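Local coordinates for BH1974 protein (Bacillus halodurans, PDB 3ON5), which probably serves, like other XdhC-family proteins, in the maturation of a molybdenum-dependent xanthine dehydrogenase, although its own activity is not firmly established, at residues Ser21-Leu26 / Ser197-Leu202; Pro213-Ala218 / Phe223-Thr228; Ala243-Val248 / Arg256-Arg261. All coordinates share one frame; numbering follows the deposited sequence.

Interaction 1 (Ser21-Leu26 / Ser197-Leu202); sequences SDIELL and SPKERL
Glu24 and Lys199 form a salt bridge between the first turn of the N-terminal helix 22-30 and the linker that feeds strand 200-205, one of the parallel strands of the Rossmann domain. Lys199 NZ donates to Glu24 OE2 over 2.9 Å and meets it from above the carboxylate plane, 62° out of it. The lysine chain runs extended beyond CG and crosses the glutamate at about a right angle, while Glu24 bends at chi2 (-63°) to bring its carboxylate round to the ammonium. A residue with a long reach suits position 199, because the two backbones lie well apart here. Glu24 OE1 also lies close to the carboxylate of Glu27, so the lysine's charge probably offsets some of that repulsion. An alanine in place of Glu24 would probably leave the Lys199 ammonium without its charge partner and its end free to turn, with only the packing on Ile23 still steadying the lysine's aliphatic part across this contact.

The apolar part of the contact uses the same lysine. Ile23 CG2 lies against its aliphatic chain, 3.8 Å from Lys199 CG and equally far from Lys199 CE, the two side chains crossing at about a right angle. Ile23 also packs on Leu137 of helix 124-139, which suits a branched hydrocarbon at this place.

A water completes the junction at the helix start, where Ser21 occupies the N-cap. It accepts from Ile23 N, a first-turn amide, at 3.2 Å, pairs with Ser21 OG at 3.1 Å, and donates to the backbone oxygen Ser197 O at 2.8 Å.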
loop_
_atom_site.group_PDB
_atom_site.type_symbol
_atom_site.label_atom_id
_atom_site.label_comp_id
_atom_site.label_asym_id
_atom_site.label_seq_id
_atom_site.Cartn_x
_atom_site.Cartn_y
_atom_site.Cartn_z
ATOM N N SER A 21 -4.771 -0.947 -23.959
ATOM C CA SER A 21 -5.025 -0.521 -25.348
ATOM C C SER A 21 -3.854 0.284 -25.907
ATOM O O SER A 21 -3.224 1.028 -25.147
ATOM C CB SER A 21 -6.300 0.326 -25.407
ATOM O OG SER A 21 -6.556 0.902 -26.681
ATOM N N ASP A 22 -3.580 0.162 -27.235
ATOM C CA ASP A 22 -2.495 0.884 -27.904
ATOM C C ASP A 22 -2.558 2.403 -27.589
ATOM O O ASP A 22 -1.540 2.952 -27.170
ATOM C CB ASP A 22 -2.517 0.657 -29.435
ATOM C CG ASP A 22 -2.014 -0.685 -29.948
ATOM O OD1 ASP A 22 -1.197 -1.341 -29.238
ATOM O OD2 ASP A 22 -2.360 -1.042 -31.094
ATOM N N ILE A 23 -3.748 3.051 -27.726
ATOM C CA ILE A 23 -3.932 4.501 -27.507
ATOM C C ILE A 23 -3.672 4.863 -26.011
ATOM O O ILE A 23 -3.172 5.947 -25.732
ATOM C CB ILE A 23 -5.344 5.015 -27.987
ATOM C CG1 ILE A 23 -5.391 6.572 -28.126
ATOM C CG2 ILE A 23 -6.513 4.451 -27.166
ATOM C CD1 ILE A 23 -6.590 7.209 -28.933
ATOM N N GLU A 24 -3.987 3.959 -25.081
ATOM C CA GLU A 24 -3.773 4.172 -23.650
ATOM C C GLU A 24 -2.268 4.004 -23.332
ATOM O O GLU A 24 -1.742 4.729 -22.489
ATOM C CB GLU A 24 -4.653 3.214 -22.794
ATOM C CG GLU A 24 -6.154 3.181 -23.110
ATOM C CD GLU A 24 -6.987 4.438 -22.907
ATOM O OE1 GLU A 24 -6.673 5.482 -23.523
ATOM O OE2 GLU A 24 -8.028 4.342 -22.217
ATOM N N LEU A 25 -1.574 3.081 -24.040
ATOM C CA LEU A 25 -0.145 2.861 -23.861
ATOM C C LEU A 25 0.634 4.054 -24.388
ATOM O O LEU A 25 1.522 4.550 -23.702
ATOM C CB LEU A 25 0.297 1.583 -24.563
ATOM C CG LEU A 25 1.542 0.890 -23.973
ATOM C CD1 LEU A 25 1.192 0.074 -22.704
ATOM C CD2 LEU A 25 2.135 -0.048 -24.974
ATOM N N LEU A 26 0.272 4.541 -25.585
ATOM C CA LEU A 26 0.865 5.719 -26.208
ATOM C C LEU A 26 0.517 6.979 -25.416
ATOM O O LEU A 26 1.275 7.950 -25.456
ATOM C CB LEU A 26 0.408 5.875 -27.670
ATOM C CG LEU A 26 0.794 4.813 -28.689
ATOM C CD1 LEU A 26 0.267 5.183 -30.033
ATOM C CD2 LEU A 26 2.306 4.655 -28.811
ATOM N N SER A 197 -4.511 1.487 -34.223
ATOM C CA SER A 197 -5.825 2.028 -34.626
ATOM C C SER A 197 -6.525 2.745 -33.480
ATOM O O SER A 197 -6.219 2.475 -32.316
ATOM C CB SER A 197 -6.741 0.933 -35.159
ATOM O OG SER A 197 -6.468 0.631 -36.519
ATOM N N PRO A 198 -7.483 3.664 -33.752
ATOM C CA PRO A 198 -8.207 4.294 -32.630
ATOM C C PRO A 198 -9.194 3.299 -31.993
ATOM O O PRO A 198 -9.436 2.206 -32.523
ATOM C CB PRO A 198 -8.923 5.489 -33.283
ATOM C CG PRO A 198 -8.457 5.528 -34.722
ATOM C CD PRO A 198 -8.004 4.143 -35.048
ATOM N N LYS A 199 -9.746 3.665 -30.843
ATOM C CA LYS A 199 -10.701 2.818 -30.132
ATOM C C LYS A 199 -11.969 2.502 -30.959
ATOM O O LYS A 199 -12.478 3.341 -31.700
ATOM C CB LYS A 199 -11.133 3.495 -28.815
ATOM C CG LYS A 199 -10.113 3.421 -27.715
ATOM C CD LYS A 199 -10.663 4.030 -26.462
ATOM C CE LYS A 199 -9.753 3.819 -25.282
ATOM N NZ LYS A 199 -10.337 4.415 -24.051
ATOM N N GLU A 200 -12.480 1.299 -30.794
ATOM C CA GLU A 200 -13.749 0.874 -31.357
ATOM C C GLU A 200 -14.844 1.644 -30.655
ATOM O O GLU A 200 -14.736 1.896 -29.449
ATOM C CB GLU A 200 -13.942 -0.649 -31.218
ATOM C CG GLU A 200 -12.922 -1.500 -31.972
ATOM C CD GLU A 200 -12.859 -1.374 -33.487
ATOM O OE1 GLU A 200 -13.801 -0.821 -34.100
ATOM O OE2 GLU A 200 -11.875 -1.883 -34.070
ATOM N N ARG A 201 -15.856 2.102 -31.403
ATOM C CA ARG A 201 -16.920 2.904 -30.816
ATOM C C ARG A 201 -18.130 2.072 -30.503
ATOM O O ARG A 201 -18.516 1.221 -31.293
ATOM C CB ARG A 201 -17.294 4.031 -31.756
ATOM C CG ARG A 201 -16.622 5.334 -31.407
ATOM C CD ARG A 201 -16.340 6.175 -32.622
ATOM N NE ARG A 201 -17.488 6.439 -33.489
ATOM C CZ ARG A 201 -18.113 7.607 -33.554
ATOM N NH1 ARG A 201 -17.726 8.617 -32.776
ATOM N NH2 ARG A 201 -19.108 7.791 -34.427
ATOM N N LEU A 202 -18.714 2.318 -29.328
ATOM C CA LEU A 202 -19.936 1.685 -28.853
ATOM C C LEU A 202 -20.931 2.770 -28.533
ATOM O O LEU A 202 -20.741 3.529 -27.569
ATOM C CB LEU A 202 -19.684 0.776 -27.650
ATOM C CG LEU A 202 -20.908 0.070 -27.075
ATOM C CD1 LEU A 202 -21.417 -0.995 -28.023
ATOM C CD2 LEU A 202 -20.592 -0.534 -25.726
HETATM O O HOH W 1 -6.277 2.173 -29.548
#

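Interaction 2 (Pro213-Ala218 / Phe223-Thr228); sequences PLVTFA and FYTVVT
Helix 213-218 and strand 223-228 run nearly antiparallel, at 157° with axes 8.7 Å apart, and their backbones meet directly where Phe223 N donates to Ala218 O. That bond measures 2.9 Å from Phe223 N to Ala218 O, with an N-H...O angle of 162°. It gives a carbonyl near the end of helix 211-221 a partner just where the chain turns into the strand. The same oxygen lies at the edge of the phenylalanine ring, near its plane, with Ala218 O 3.3 Å from Phe223 CD2. Phe223 CG stands anti to the carbonyl carbon and beside its own N (chi1 -74°), which keeps the ring next to the Ala218 carbonyl.

This is the helix-to-second-strand half of a beta-alpha-beta crossover, in which helix 211-221 links strands 200-205 and 223-229 of the Rossmann-type parallel sheet. Ala218, with a single methyl, suits the close approach at the turn: its CB touches Phe223 CD2 at 4.0 Å and Thr225 CG2 at 3.9 Å.

One turn back, Val215 spreads its two methyls along the strand. Its CG1 lies 3.9 Å from Thr225 OG1, a hydroxyl hydrogen-bonded elsewhere, and its CG2 meets Val227 CG2 at 3.6 Å, the two valines crossing obliquely. Branched residues suit these sites, since they fill the helix-sheet interface without long chains to order. On another flank of the helix, Phe217 packs on helix 326-343, and its ring meets that of Phe217 of the second subunit.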
loop_
_atom_site.group_PDB
_atom_site.type_symbol
_atom_site.label_atom_id
_atom_site.label_comp_id
_atom_site.label_asym_id
_atom_site.label_seq_id
_atom_site.Cartn_x
_atom_site.Cartn_y
_atom_site.Cartn_z
ATOM N N PRO A 213 -23.411 -0.341 -15.788
ATOM C CA PRO A 213 -22.431 -1.451 -15.780
ATOM C C PRO A 213 -21.877 -1.753 -17.172
ATOM O O PRO A 213 -20.686 -2.036 -17.289
ATOM C CB PRO A 213 -23.222 -2.649 -15.242
ATOM C CG PRO A 213 -24.622 -2.290 -15.296
ATOM C CD PRO A 213 -24.730 -0.808 -15.298
ATOM N N LEU A 214 -22.716 -1.657 -18.219
ATOM C CA LEU A 214 -22.313 -1.886 -19.598
ATOM C C LEU A 214 -21.256 -0.865 -20.035
ATOM O O LEU A 214 -20.301 -1.247 -20.706
ATOM C CB LEU A 214 -23.540 -1.818 -20.512
ATOM C CG LEU A 214 -23.292 -1.892 -22.001
ATOM C CD1 LEU A 214 -22.906 -3.281 -22.423
ATOM C CD2 LEU A 214 -24.503 -1.465 -22.731
ATOM N N VAL A 215 -21.424 0.419 -19.656
ATOM C CA VAL A 215 -20.468 1.480 -19.982
ATOM C C VAL A 215 -19.125 1.138 -19.312
ATOM O O VAL A 215 -18.098 1.212 -19.977
ATOM C CB VAL A 215 -20.985 2.901 -19.587
ATOM C CG1 VAL A 215 -19.915 3.972 -19.774
ATOM C CG2 VAL A 215 -22.236 3.262 -20.387
ATOM N N THR A 216 -19.138 0.696 -18.031
ATOM C CA THR A 216 -17.929 0.349 -17.288
ATOM C C THR A 216 -17.214 -0.850 -17.932
ATOM O O THR A 216 -16.016 -0.780 -18.189
ATOM C CB THR A 216 -18.303 0.062 -15.844
ATOM O OG1 THR A 216 -18.761 1.274 -15.267
ATOM C CG2 THR A 216 -17.142 -0.485 -15.023
ATOM N N PHE A 217 -17.929 -1.940 -18.180
ATOM C CA PHE A 217 -17.329 -3.130 -18.748
ATOM C C PHE A 217 -16.809 -2.831 -20.155
ATOM O O PHE A 217 -15.680 -3.187 -20.443
ATOM C CB PHE A 217 -18.324 -4.297 -18.750
ATOM C CG PHE A 217 -18.864 -4.723 -17.393
ATOM C CD1 PHE A 217 -18.126 -4.521 -16.234
ATOM C CD2 PHE A 217 -20.055 -5.430 -17.290
ATOM C CE1 PHE A 217 -18.611 -4.945 -14.989
ATOM C CE2 PHE A 217 -20.541 -5.850 -16.044
ATOM C CZ PHE A 217 -19.809 -5.614 -14.907
ATOM N N ALA A 218 -17.565 -2.106 -20.989
ATOM C CA ALA A 218 -17.127 -1.781 -22.348
ATOM C C ALA A 218 -15.942 -0.841 -22.352
ATOM O O ALA A 218 -15.066 -1.002 -23.189
ATOM C CB ALA A 218 -18.256 -1.159 -23.130
ATOM N N PHE A 223 -13.458 0.112 -25.369
ATOM C CA PHE A 223 -14.348 0.814 -26.272
ATOM C C PHE A 223 -14.465 2.280 -25.967
ATOM O O PHE A 223 -14.430 2.702 -24.803
ATOM C CB PHE A 223 -15.751 0.221 -26.214
ATOM C CG PHE A 223 -15.933 -1.109 -26.890
ATOM C CD1 PHE A 223 -16.198 -1.185 -28.254
ATOM C CD2 PHE A 223 -15.931 -2.278 -26.152
ATOM C CE1 PHE A 223 -16.398 -2.418 -28.873
ATOM C CE2 PHE A 223 -16.134 -3.512 -26.773
ATOM C CZ PHE A 223 -16.356 -3.577 -28.125
ATOM N N TYR A 224 -14.655 3.069 -27.034
ATOM C CA TYR A 224 -15.028 4.482 -26.942
ATOM C C TYR A 224 -16.538 4.464 -26.742
ATOM O O TYR A 224 -17.239 3.911 -27.587
ATOM C CB TYR A 224 -14.563 5.282 -28.164
ATOM C CG TYR A 224 -14.836 6.767 -28.057
ATOM C CD1 TYR A 224 -13.889 7.629 -27.517
ATOM C CD2 TYR A 224 -16.025 7.320 -28.547
ATOM C CE1 TYR A 224 -14.113 9.005 -27.466
ATOM C CE2 TYR A 224 -16.268 8.689 -28.480
ATOM C CZ TYR A 224 -15.306 9.526 -27.943
ATOM O OH TYR A 224 -15.526 10.869 -27.885
ATOM N N THR A 225 -17.027 4.921 -25.583
ATOM C CA THR A 225 -18.447 4.815 -25.280
ATOM C C THR A 225 -19.158 6.169 -25.398
ATOM O O THR A 225 -18.705 7.182 -24.857
ATOM C CB THR A 225 -18.677 4.217 -23.884
ATOM O OG1 THR A 225 -17.900 4.948 -22.945
ATOM C CG2 THR A 225 -18.300 2.728 -23.809
ATOM N N VAL A 226 -20.290 6.146 -26.139
ATOM C CA VAL A 226 -21.211 7.260 -26.336
ATOM C C VAL A 226 -22.564 6.811 -25.776
ATOM O O VAL A 226 -23.106 5.788 -26.200
ATOM C CB VAL A 226 -21.313 7.780 -27.819
ATOM C CG1 VAL A 226 -22.402 8.841 -27.975
ATOM C CG2 VAL A 226 -19.974 8.316 -28.311
ATOM N N VAL A 227 -23.069 7.554 -24.790
ATOM C CA VAL A 227 -24.374 7.339 -24.162
ATOM C C VAL A 227 -25.277 8.452 -24.591
ATOM O O VAL A 227 -24.904 9.621 -24.449
ATOM C CB VAL A 227 -24.309 7.241 -22.616
ATOM C CG1 VAL A 227 -25.708 7.048 -22.020
ATOM C CG2 VAL A 227 -23.359 6.142 -22.166
ATOM N N THR A 228 -26.463 8.108 -25.113
ATOM C CA THR A 228 -27.452 9.111 -25.510
ATOM C C THR A 228 -28.845 8.664 -25.008
ATOM O O THR A 228 -29.188 7.476 -25.017
ATOM C CB THR A 228 -27.425 9.398 -27.008
ATOM O OG1 THR A 228 -28.436 10.373 -27.327
ATOM C CG2 THR A 228 -27.553 8.147 -27.869
#

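Interaction 3 (Ala243-Val248 / Arg256-Arg261); sequences ADEIIV and RKFLIR
Phe258 packs against the edge strand 245-248, touching Glu245 and Ile247, two residues apart on one face of that strand. Phe258 is the first residue to leave the helical conformation after helix 251-257, and its CG lies opposite the backbone N (chi1 -172°), swinging the ring toward the strand.

The two partners approach the ring differently. Glu245 comes to the rim, with OE1 near the ring plane and 3.9 Å from Phe258 CE2, and its carboxylate plane is turned 50° against the ring. Ile247 crosses the phenylalanine at about a right angle and brings its terminal methyl in obliquely, Ile247 CD1 lying 3.7 Å from Phe258 CD2.

Such packing joins the outermost strand of the Rossmann domain's parallel sheet to the chain just past the helix that follows it. A large flat residue suits position 258, since besides these two contacts it stacks on the Phe254 ring and touches Val226 and Ile203 of the neighbouring strands. Ile247 suits a place facing aromatic rings, as it packs on Phe254 too.

The Glu245 carboxylate has its stronger partner in Tyr224, whose hydroxyl is hydrogen-bonded to OE2. What Glu245 offers Phe258 is therefore probably a mild attraction between carboxylate oxygen and the electropositive ring rim, added to a contact that otherwise rests on van der Waals packing.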
loop_
_atom_site.group_PDB
_atom_site.type_symbol
_atom_site.label_atom_id
_atom_site.label_comp_id
_atom_site.label_asym_id
_atom_site.label_seq_id
_atom_site.Cartn_x
_atom_site.Cartn_y
_atom_site.Cartn_z
ATOM N N ALA A 243 -17.947 6.960 -19.468
ATOM C CA ALA A 243 -18.452 7.326 -20.787
ATOM C C ALA A 243 -17.645 8.466 -21.339
ATOM O O ALA A 243 -17.362 9.425 -20.619
ATOM C CB ALA A 243 -19.934 7.700 -20.732
ATOM N N ASP A 244 -17.243 8.346 -22.602
ATOM C CA ASP A 244 -16.461 9.348 -23.309
ATOM C C ASP A 244 -17.361 10.525 -23.701
ATOM O O ASP A 244 -16.949 11.677 -23.606
ATOM C CB ASP A 244 -15.802 8.714 -24.523
ATOM C CG ASP A 244 -14.836 7.614 -24.132
ATOM O OD1 ASP A 244 -13.669 7.938 -23.820
ATOM O OD2 ASP A 244 -15.274 6.433 -24.048
ATOM N N GLU A 245 -18.607 10.234 -24.094
ATOM C CA GLU A 245 -19.614 11.236 -24.440
ATOM C C GLU A 245 -20.954 10.849 -23.878
ATOM O O GLU A 245 -21.331 9.682 -23.940
ATOM C CB GLU A 245 -19.743 11.436 -25.964
ATOM C CG GLU A 245 -18.526 12.010 -26.661
ATOM C CD GLU A 245 -18.711 12.214 -28.155
ATOM O OE1 GLU A 245 -19.622 12.983 -28.540
ATOM O OE2 GLU A 245 -17.909 11.648 -28.937
ATOM N N ILE A 246 -21.666 11.829 -23.327
ATOM C CA ILE A 246 -23.040 11.707 -22.852
ATOM C C ILE A 246 -23.811 12.785 -23.628
ATOM O O ILE A 246 -23.549 13.967 -23.401
ATOM C CB ILE A 246 -23.200 11.795 -21.294
ATOM C CG1 ILE A 246 -22.209 10.900 -20.518
ATOM C CG2 ILE A 246 -24.658 11.539 -20.874
ATOM C CD1 ILE A 246 -22.166 11.174 -19.020
ATOM N N ILE A 247 -24.674 12.406 -24.590
ATOM C CA ILE A 247 -25.405 13.401 -25.403
ATOM C C ILE A 247 -26.927 13.340 -25.081
ATOM O O ILE A 247 -27.590 12.346 -25.383
ATOM C CB ILE A 247 -25.108 13.168 -26.908
ATOM C CG1 ILE A 247 -23.584 13.352 -27.160
ATOM C CG2 ILE A 247 -25.951 14.089 -27.792
ATOM C CD1 ILE A 247 -23.002 12.704 -28.414
ATOM N N VAL A 248 -27.463 14.418 -24.468
ATOM C CA VAL A 248 -28.878 14.487 -24.072
ATOM C C VAL A 248 -29.681 15.054 -25.263
ATOM O O VAL A 248 -29.594 16.237 -25.571
ATOM C CB VAL A 248 -29.133 15.281 -22.758
ATOM C CG1 VAL A 248 -30.580 15.162 -22.319
ATOM C CG2 VAL A 248 -28.235 14.801 -21.639
ATOM N N ARG A 256 -29.751 12.571 -36.556
ATOM C CA ARG A 256 -29.568 13.645 -37.529
ATOM C C ARG A 256 -28.177 14.299 -37.360
ATOM O O ARG A 256 -27.467 14.491 -38.342
ATOM C CB ARG A 256 -30.670 14.712 -37.394
ATOM C CG ARG A 256 -30.586 15.772 -38.482
ATOM C CD ARG A 256 -31.500 16.976 -38.305
ATOM N NE ARG A 256 -31.015 17.902 -37.275
ATOM C CZ ARG A 256 -31.545 18.031 -36.065
ATOM N NH1 ARG A 256 -32.625 17.339 -35.727
ATOM N NH2 ARG A 256 -31.034 18.899 -35.200
ATOM N N LYS A 257 -27.794 14.606 -36.113
ATOM C CA LYS A 257 -26.608 15.357 -35.770
ATOM C C LYS A 257 -25.345 14.477 -35.667
ATOM O O LYS A 257 -24.344 14.846 -36.268
ATOM C CB LYS A 257 -26.846 16.101 -34.444
ATOM C CG LYS A 257 -27.860 17.253 -34.605
ATOM C CD LYS A 257 -28.683 17.615 -33.332
ATOM C CE LYS A 257 -28.008 18.345 -32.194
ATOM N NZ LYS A 257 -28.984 18.719 -31.132
ATOM N N PHE A 258 -25.370 13.355 -34.918
ATOM C CA PHE A 258 -24.193 12.495 -34.684
ATOM C C PHE A 258 -24.034 11.453 -35.793
ATOM O O PHE A 258 -24.911 10.617 -36.006
ATOM C CB PHE A 258 -24.312 11.803 -33.322
ATOM C CG PHE A 258 -23.105 11.025 -32.825
ATOM C CD1 PHE A 258 -22.871 9.720 -33.256
ATOM C CD2 PHE A 258 -22.295 11.536 -31.804
ATOM C CE1 PHE A 258 -21.797 8.986 -32.752
ATOM C CE2 PHE A 258 -21.227 10.797 -31.299
ATOM C CZ PHE A 258 -20.980 9.535 -31.784
ATOM N N LEU A 259 -22.887 11.494 -36.474
ATOM C CA LEU A 259 -22.545 10.564 -37.548
ATOM C C LEU A 259 -22.116 9.204 -36.983
ATOM O O LEU A 259 -21.219 9.113 -36.134
ATOM C CB LEU A 259 -21.426 11.157 -38.421
ATOM C CG LEU A 259 -20.782 10.249 -39.468
ATOM C CD1 LEU A 259 -21.789 9.830 -40.553
ATOM C CD2 LEU A 259 -19.590 10.937 -40.078
ATOM N N ILE A 260 -22.781 8.157 -37.476
ATOM C CA ILE A 260 -22.528 6.772 -37.128
ATOM C C ILE A 260 -21.824 6.148 -38.324
ATOM O O ILE A 260 -22.371 6.108 -39.427
ATOM C CB ILE A 260 -23.813 6.020 -36.700
ATOM C CG1 ILE A 260 -24.448 6.690 -35.447
ATOM C CG2 ILE A 260 -23.482 4.547 -36.423
ATOM C CD1 ILE A 260 -25.777 6.127 -34.988
ATOM N N ARG A 261 -20.583 5.729 -38.119
ATOM C CA ARG A 261 -19.762 5.154 -39.171
ATOM C C ARG A 261 -20.070 3.640 -39.286
ATOM O O ARG A 261 -20.673 3.069 -38.376
ATOM C CB ARG A 261 -18.287 5.437 -38.883
ATOM C CG ARG A 261 -17.987 6.933 -38.789
ATOM C CD ARG A 261 -16.515 7.249 -38.775
ATOM N NE ARG A 261 -15.808 6.559 -37.690
ATOM C CZ ARG A 261 -15.568 7.082 -36.494
ATOM N NH1 ARG A 261 -15.979 8.312 -36.204
ATOM N NH2 ARG A 261 -14.902 6.387 -35.583
#

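All three contacts converge on one parallel sheet, in which strand 223-229 lies between strands 200-205 and 245-248. Interaction 1 brings the N-terminal helix to the residues leading into strand 200-205; its Leu202 N lies 2.8 Å from Tyr224 O of interaction 2, a probable hydrogen bond between adjacent strands. Interactions 2 and 3, with centres about 12 Å apart, join through Asp244 OD2, 2.8 Å from Thr225 N. Interactions 1 and 3 are farther apart, about 18 Å between centres, yet the Arg201 side chain spans the gap to Phe258 and Leu259. The Rossmann-type fold suggests a nucleotide site, but none of the three contacts includes a ligand.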